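Acetone carboxylase alpha subunit (Xanthobacter autotrophicus Py2, PDB 5M45) belongs to the hydantoinase B/oxoprolinase family and forms a manganese-binding subunit within a six-chain enzyme assembly. Local coordinates at residues T314-P319 with W401-S406; C320-R325 with T409-G414. All blocks are in the same frame, centred on the assembly; numbering follows the deposited sequence.

Interaction 1: residues T314-P319 with W401-S406. With ACT (acetate ion), chain N.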
loop_
_atom_site.group_PDB
_atom_site.type_symbol
_atom_site.label_atom_id
_atom_site.label_comp_id
_atom_site.label_asym_id
_atom_site.label_seq_id
_atom_site.Cartn_x
_atom_site.Cartn_y
_atom_site.Cartn_z
ATOM N N THR A 314 -13.691 -20.371 12.371
ATOM C CA THR A 314 -13.122 -20.220 13.703
ATOM C C THR A 314 -14.033 -19.346 14.609
ATOM O O THR A 314 -14.975 -18.674 14.139
ATOM C CB THR A 314 -11.692 -19.619 13.711
ATOM O OG1 THR A 314 -11.671 -18.291 13.139
ATOM C CG2 THR A 314 -10.695 -20.531 12.985
ATOM N N ILE A 315 -13.723 -19.393 15.918
ATOM C CA ILE A 315 -14.416 -18.679 16.968
ATOM C C ILE A 315 -13.376 -17.931 17.836
ATOM O O ILE A 315 -12.380 -18.532 18.318
ATOM C CB ILE A 315 -15.225 -19.644 17.876
ATOM C CG1 ILE A 315 -16.273 -20.404 17.052
ATOM C CG2 ILE A 315 -15.886 -18.893 19.038
ATOM C CD1 ILE A 315 -17.036 -21.475 17.797
ATOM N N MET A 316 -13.621 -16.633 18.037
ATOM C CA MET A 316 -12.829 -15.831 18.983
ATOM C C MET A 316 -13.221 -16.209 20.443
ATOM O O MET A 316 -14.419 -16.347 20.741
ATOM C CB MET A 316 -13.112 -14.332 18.752
ATOM C CG MET A 316 -12.286 -13.378 19.630
ATOM S SD MET A 316 -12.815 -13.202 21.354
ATOM C CE MET A 316 -14.217 -12.103 21.164
ATOM N N HIS A 317 -12.211 -16.338 21.298
ATOM C CA HIS A 317 -12.322 -16.619 22.740
ATOM C C HIS A 317 -11.582 -15.510 23.543
ATOM O O HIS A 317 -10.388 -15.241 23.300
ATOM C CB HIS A 317 -11.700 -17.990 23.011
ATOM C CG HIS A 317 -11.730 -18.444 24.431
ATOM N ND1 HIS A 317 -10.678 -19.131 25.010
ATOM C CD2 HIS A 317 -12.679 -18.326 25.396
ATOM C CE1 HIS A 317 -10.961 -19.384 26.279
ATOM N NE2 HIS A 317 -12.167 -18.899 26.537
ATOM N N ALA A 318 -12.299 -14.863 24.480
ATOM C CA ALA A 318 -11.726 -13.826 25.351
ATOM C C ALA A 318 -12.194 -13.956 26.813
ATOM O O ALA A 318 -13.121 -13.251 27.244
ATOM C CB ALA A 318 -12.078 -12.423 24.810
ATOM N N PRO A 319 -11.570 -14.877 27.575
ATOM C CA PRO A 319 -11.858 -14.960 28.991
ATOM C C PRO A 319 -11.086 -13.851 29.754
ATOM O O PRO A 319 -9.997 -13.487 29.343
ATOM C CB PRO A 319 -11.308 -16.344 29.375
ATOM C CG PRO A 319 -10.137 -16.523 28.482
ATOM C CD PRO A 319 -10.515 -15.839 27.181
ATOM N N TRP A 401 -12.585 -4.217 15.246
ATOM C CA TRP A 401 -13.758 -4.132 16.130
ATOM C C TRP A 401 -14.510 -5.433 16.307
ATOM O O TRP A 401 -15.070 -5.635 17.367
ATOM C CB TRP A 401 -14.780 -3.088 15.616
ATOM C CG TRP A 401 -14.277 -1.679 15.447
ATOM C CD1 TRP A 401 -14.201 -0.982 14.279
ATOM C CD2 TRP A 401 -13.862 -0.782 16.489
ATOM N NE1 TRP A 401 -13.798 0.320 14.524
ATOM C CE2 TRP A 401 -13.550 0.464 15.866
ATOM C CE3 TRP A 401 -13.719 -0.894 17.879
ATOM C CZ2 TRP A 401 -13.090 1.556 16.586
ATOM C CZ3 TRP A 401 -13.275 0.219 18.588
ATOM C CH2 TRP A 401 -12.974 1.428 17.945
ATOM N N HIS A 402 -14.591 -6.274 15.288
ATOM C CA HIS A 402 -15.382 -7.549 15.378
ATOM C C HIS A 402 -15.032 -8.343 16.648
ATOM O O HIS A 402 -15.921 -8.789 17.404
ATOM C CB HIS A 402 -15.106 -8.398 14.152
ATOM C CG HIS A 402 -15.992 -9.593 13.986
ATOM N ND1 HIS A 402 -17.364 -9.518 14.004
ATOM C CD2 HIS A 402 -15.690 -10.893 13.746
ATOM C CE1 HIS A 402 -17.877 -10.722 13.798
ATOM N NE2 HIS A 402 -16.878 -11.576 13.634
ATOM N N PHE A 403 -13.713 -8.457 16.890
ATOM C CA PHE A 403 -13.203 -9.091 18.111
ATOM C C PHE A 403 -13.239 -8.166 19.312
ATOM O O PHE A 403 -13.668 -8.564 20.407
ATOM C CB PHE A 403 -11.764 -9.618 17.877
ATOM C CG PHE A 403 -11.678 -10.887 17.023
ATOM C CD1 PHE A 403 -12.789 -11.430 16.334
ATOM C CD2 PHE A 403 -10.459 -11.535 16.922
ATOM C CE1 PHE A 403 -12.648 -12.592 15.576
ATOM C CE2 PHE A 403 -10.317 -12.678 16.173
ATOM C CZ PHE A 403 -11.413 -13.211 15.487
ATOM N N LEU A 404 -12.785 -6.931 19.132
ATOM C CA LEU A 404 -12.676 -5.980 20.255
ATOM C C LEU A 404 -14.003 -5.755 21.012
ATOM O O LEU A 404 -14.056 -5.897 22.229
ATOM C CB LEU A 404 -12.130 -4.610 19.760
ATOM C CG LEU A 404 -10.654 -4.539 19.291
ATOM C CD1 LEU A 404 -10.347 -3.173 18.684
ATOM C CD2 LEU A 404 -9.685 -4.815 20.433
ATOM N N VAL A 405 -15.072 -5.417 20.271
ATOM C CA VAL A 405 -16.377 -5.094 20.906
ATOM C C VAL A 405 -17.015 -6.338 21.553
ATOM O O VAL A 405 -17.831 -6.203 22.490
ATOM C CB VAL A 405 -17.389 -4.426 19.941
ATOM C CG1 VAL A 405 -16.781 -3.207 19.266
ATOM C CG2 VAL A 405 -17.915 -5.399 18.905
ATOM N N SER A 406 -16.614 -7.529 21.067
ATOM C CA SER A 406 -17.126 -8.800 21.548
ATOM C C SER A 406 -16.405 -9.263 22.843
ATOM O O SER A 406 -16.972 -10.017 23.629
ATOM C CB SER A 406 -16.973 -9.872 20.443
ATOM O OG SER A 406 -17.758 -9.588 19.283
HETATM C C ACT N . -14.567 3.543 13.937
HETATM O O ACT N . -14.091 2.654 13.195
HETATM O OXT ACT N . -13.991 4.647 14.045
HETATM C CH3 ACT N . -15.838 3.273 14.695
#
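The side chain of Met316 lies across one face of the Phe403 ring, where Met316 CA and Phe403 CA come to 6.8 Å, the nearest CA pair of the two segments. Most of the contact is CH-pi packing. Met316 CG sits 3.7 Å from the centroid of the Phe403 ring and 13° off its normal, while Met316 CB rests 3.7 Å from Phe403 CE1, nearer one side of the ring. Met316 CG is turned anti to the backbone N (chi1 -177°), which lays the methylenes over the ring, and two further bends carry the rest of the chain onward. Its sulfur adds a longer Met-aromatic contact, SD standing 5.4 Å from the Phe403 centroid above the face. A flexible, polarisable methionine suits this place because it can follow a flat surface and then turn off it.

The methyl end packs against the helix itself, Met316 CE meeting Ser406 CB at 3.6 Å. Small and polar, Ser406 gives the methyl room and spends its hydroxyl within the helix: OG donates to His402 O at 2.7 Å, meeting the carbonyl almost end-on.

A separate polar contact marks the start of the helix. Trp401 NE1 gives a hydrogen bond to acetate O at 2.7 Å, with an N-H...O angle of 151°, and this oxygen lies at the edge of the indole near its plane. The ion probably came from the crystallisation liquor.

Phe403 also meets Trp387 edge-to-face, and Val296 of strand 286-297 touches the same ring. Met316 pairs through its backbone with Val294 of that antiparallel neighbour, whereas Ile315 and His317 pack on helix 712-724, leaving strand 313-324 between that helix and helix 401-422.

Interaction 2: residues C320-R325 with T409-G414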
loop_
_atom_site.group_PDB
_atom_site.type_symbol
_atom_site.label_atom_id
_atom_site.label_comp_id
_atom_site.label_asym_id
_atom_site.label_seq_id
_atom_site.Cartn_x
_atom_site.Cartn_y
_atom_site.Cartn_z
ATOM N N CYS A 320 -11.660 -13.349 30.851
ATOM C CA CYS A 320 -11.034 -12.329 31.672
ATOM C C CYS A 320 -11.203 -12.649 33.164
ATOM O O CYS A 320 -12.339 -12.904 33.628
ATOM C CB CYS A 320 -11.644 -10.950 31.404
ATOM S SG CYS A 320 -10.883 -9.655 32.453
ATOM N N GLU A 321 -10.069 -12.675 33.870
ATOM C CA GLU A 321 -10.034 -12.695 35.332
ATOM C C GLU A 321 -9.767 -11.258 35.801
ATOM O O GLU A 321 -8.672 -10.689 35.555
ATOM C CB GLU A 321 -8.957 -13.662 35.864
ATOM C CG GLU A 321 -8.924 -13.740 37.386
ATOM C CD GLU A 321 -7.909 -14.728 37.947
ATOM O OE1 GLU A 321 -7.889 -14.822 39.191
ATOM O OE2 GLU A 321 -7.087 -15.357 37.203
ATOM N N MET A 322 -10.761 -10.680 36.457
ATOM C CA MET A 322 -10.717 -9.270 36.903
ATOM C C MET A 322 -10.549 -9.262 38.450
ATOM O O MET A 322 -11.362 -9.854 39.139
ATOM C CB MET A 322 -12.010 -8.521 36.471
ATOM C CG MET A 322 -12.226 -7.097 37.038
ATOM S SD MET A 322 -13.953 -6.522 36.838
ATOM C CE MET A 322 -14.063 -6.456 35.014
ATOM N N THR A 323 -9.512 -8.604 38.956
ATOM C CA THR A 323 -9.225 -8.515 40.395
ATOM C C THR A 323 -9.278 -7.048 40.859
ATOM O O THR A 323 -8.533 -6.230 40.333
ATOM C CB THR A 323 -7.823 -9.096 40.727
ATOM O OG1 THR A 323 -7.739 -10.418 40.229
ATOM C CG2 THR A 323 -7.580 -9.160 42.248
ATOM N N ILE A 324 -10.170 -6.725 41.807
ATOM C CA ILE A 324 -10.219 -5.401 42.439
ATOM C C ILE A 324 -9.600 -5.584 43.822
ATOM O O ILE A 324 -10.053 -6.434 44.601
ATOM C CB ILE A 324 -11.670 -4.872 42.505
ATOM C CG1 ILE A 324 -12.229 -4.691 41.081
ATOM C CG2 ILE A 324 -11.756 -3.530 43.239
ATOM C CD1 ILE A 324 -13.676 -4.261 40.997
ATOM N N ARG A 325 -8.555 -4.806 44.104
ATOM C CA ARG A 325 -7.801 -4.871 45.373
ATOM C C ARG A 325 -8.302 -3.885 46.446
ATOM O O ARG A 325 -8.913 -2.875 46.133
ATOM C CB ARG A 325 -6.300 -4.605 45.128
ATOM C CG ARG A 325 -5.660 -5.535 44.108
ATOM C CD ARG A 325 -4.171 -5.743 44.378
ATOM N NE ARG A 325 -3.515 -6.484 43.300
ATOM C CZ ARG A 325 -3.072 -5.964 42.157
ATOM N NH1 ARG A 325 -3.146 -4.659 41.891
ATOM N NH2 ARG A 325 -2.537 -6.783 41.255
ATOM N N THR A 409 -17.538 -6.309 26.063
ATOM C CA THR A 409 -18.894 -6.399 26.629
ATOM C C THR A 409 -18.957 -7.169 27.965
ATOM O O THR A 409 -19.691 -6.779 28.867
ATOM C CB THR A 409 -19.920 -6.922 25.598
ATOM O OG1 THR A 409 -21.266 -6.708 26.066
ATOM C CG2 THR A 409 -19.689 -8.384 25.295
ATOM N N ALA A 410 -18.157 -8.228 28.105
ATOM C CA ALA A 410 -18.141 -9.022 29.343
ATOM C C ALA A 410 -17.655 -8.228 30.568
ATOM O O ALA A 410 -18.075 -8.513 31.685
ATOM C CB ALA A 410 -17.299 -10.264 29.160
ATOM N N LEU A 411 -16.804 -7.216 30.368
ATOM C CA LEU A 411 -16.267 -6.444 31.485
ATOM C C LEU A 411 -17.338 -5.597 32.171
ATOM O O LEU A 411 -17.287 -5.401 33.383
ATOM C CB LEU A 411 -15.049 -5.596 31.081
ATOM C CG LEU A 411 -13.992 -6.349 30.206
ATOM C CD1 LEU A 411 -12.780 -5.499 29.845
ATOM C CD2 LEU A 411 -13.490 -7.661 30.789
ATOM N N TRP A 412 -18.336 -5.107 31.413
ATOM C CA TRP A 412 -19.507 -4.437 32.030
ATOM C C TRP A 412 -20.241 -5.348 33.022
ATOM O O TRP A 412 -20.723 -4.885 34.061
ATOM C CB TRP A 412 -20.560 -4.040 30.985
ATOM C CG TRP A 412 -20.253 -2.936 30.044
ATOM C CD1 TRP A 412 -19.676 -3.057 28.808
ATOM C CD2 TRP A 412 -20.587 -1.531 30.197
ATOM N NE1 TRP A 412 -19.619 -1.810 28.198
ATOM C CE2 TRP A 412 -20.176 -0.870 29.026
ATOM C CE3 TRP A 412 -21.200 -0.791 31.211
ATOM C CZ2 TRP A 412 -20.343 0.506 28.834
ATOM C CZ3 TRP A 412 -21.385 0.575 31.034
ATOM C CH2 TRP A 412 -20.965 1.216 29.845
ATOM N N ARG A 413 -20.349 -6.647 32.706
ATOM C CA ARG A 413 -21.025 -7.573 33.595
ATOM C C ARG A 413 -20.294 -7.741 34.932
ATOM O O ARG A 413 -20.916 -7.740 36.013
ATOM C CB ARG A 413 -21.246 -8.944 32.931
ATOM C CG ARG A 413 -22.131 -8.877 31.699
ATOM C CD ARG A 413 -22.737 -10.253 31.306
ATOM N NE ARG A 413 -21.720 -11.282 31.113
ATOM C CZ ARG A 413 -21.007 -11.475 29.991
ATOM N NH1 ARG A 413 -21.172 -10.731 28.887
ATOM N NH2 ARG A 413 -20.104 -12.469 29.965
ATOM N N GLY A 414 -18.971 -7.879 34.877
ATOM C CA GLY A 414 -18.204 -7.974 36.118
ATOM C C GLY A 414 -18.322 -6.746 36.994
ATOM O O GLY A 414 -18.606 -6.848 38.196
#
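Met322 and Cys320, two residues apart on the strand, both direct their side chains at the helix and meet Leu411. Cys320 SG lies 3.7 Å from Leu411 CD2, and Cys320 CB is almost as near to the same methyl, so one leucine branch packs alongside the whole short thiol side chain. Met322 reaches farther: its CG is anti to the backbone N (chi1 171°), and a bend at the sulfur sets CE 4.1 Å from Leu411 CB and 3.8 Å from Leu411 O. Its SD passes 4.4 Å from Gly414 C, and the methyl CE lies close to where a side chain would begin at Gly414, so the bare glycine backbone suits this place.

This is helix-on-sheet packing in a mixed sheet: strand 320-324 and helix 409-414 run in the same general direction at 38°, their axes 10.1 Å apart, a gap bridged by Cys320, Met322 and Leu411, with no hydrogen bond across it.

Farther out, Leu332 on the adjacent strand 330-333 touches both Cys320 and Leu411, and Ile356 and Met359 of helix 349-361 also pack on the leucine. On the other edge of the strand, Cys320 and Met322 pair through their backbones with Gln290 and Tyr288 of strand 286-297.

How the interactions relate
Interactions 1 and 2 are successive points along one interface, strand 313-324 against helix 401-422, with centres 16 Å apart. Both elements run the same general way, so 314-319 meets 401-406 at the start of the helix and 320-325 meets 409-414 about two turns on. A methionine reaches from the strand each time, but it finds an aromatic face in interaction 1 and aliphatic groups beside a glycine in interaction 2. Their centres lie about 11 and 17 Å from the centre of the chain. Trp401, which takes no part in the strand packing of interaction 1, meets edge-to-face the ring of His150, a residue of the manganese site, so the start of the helix lies beside that site.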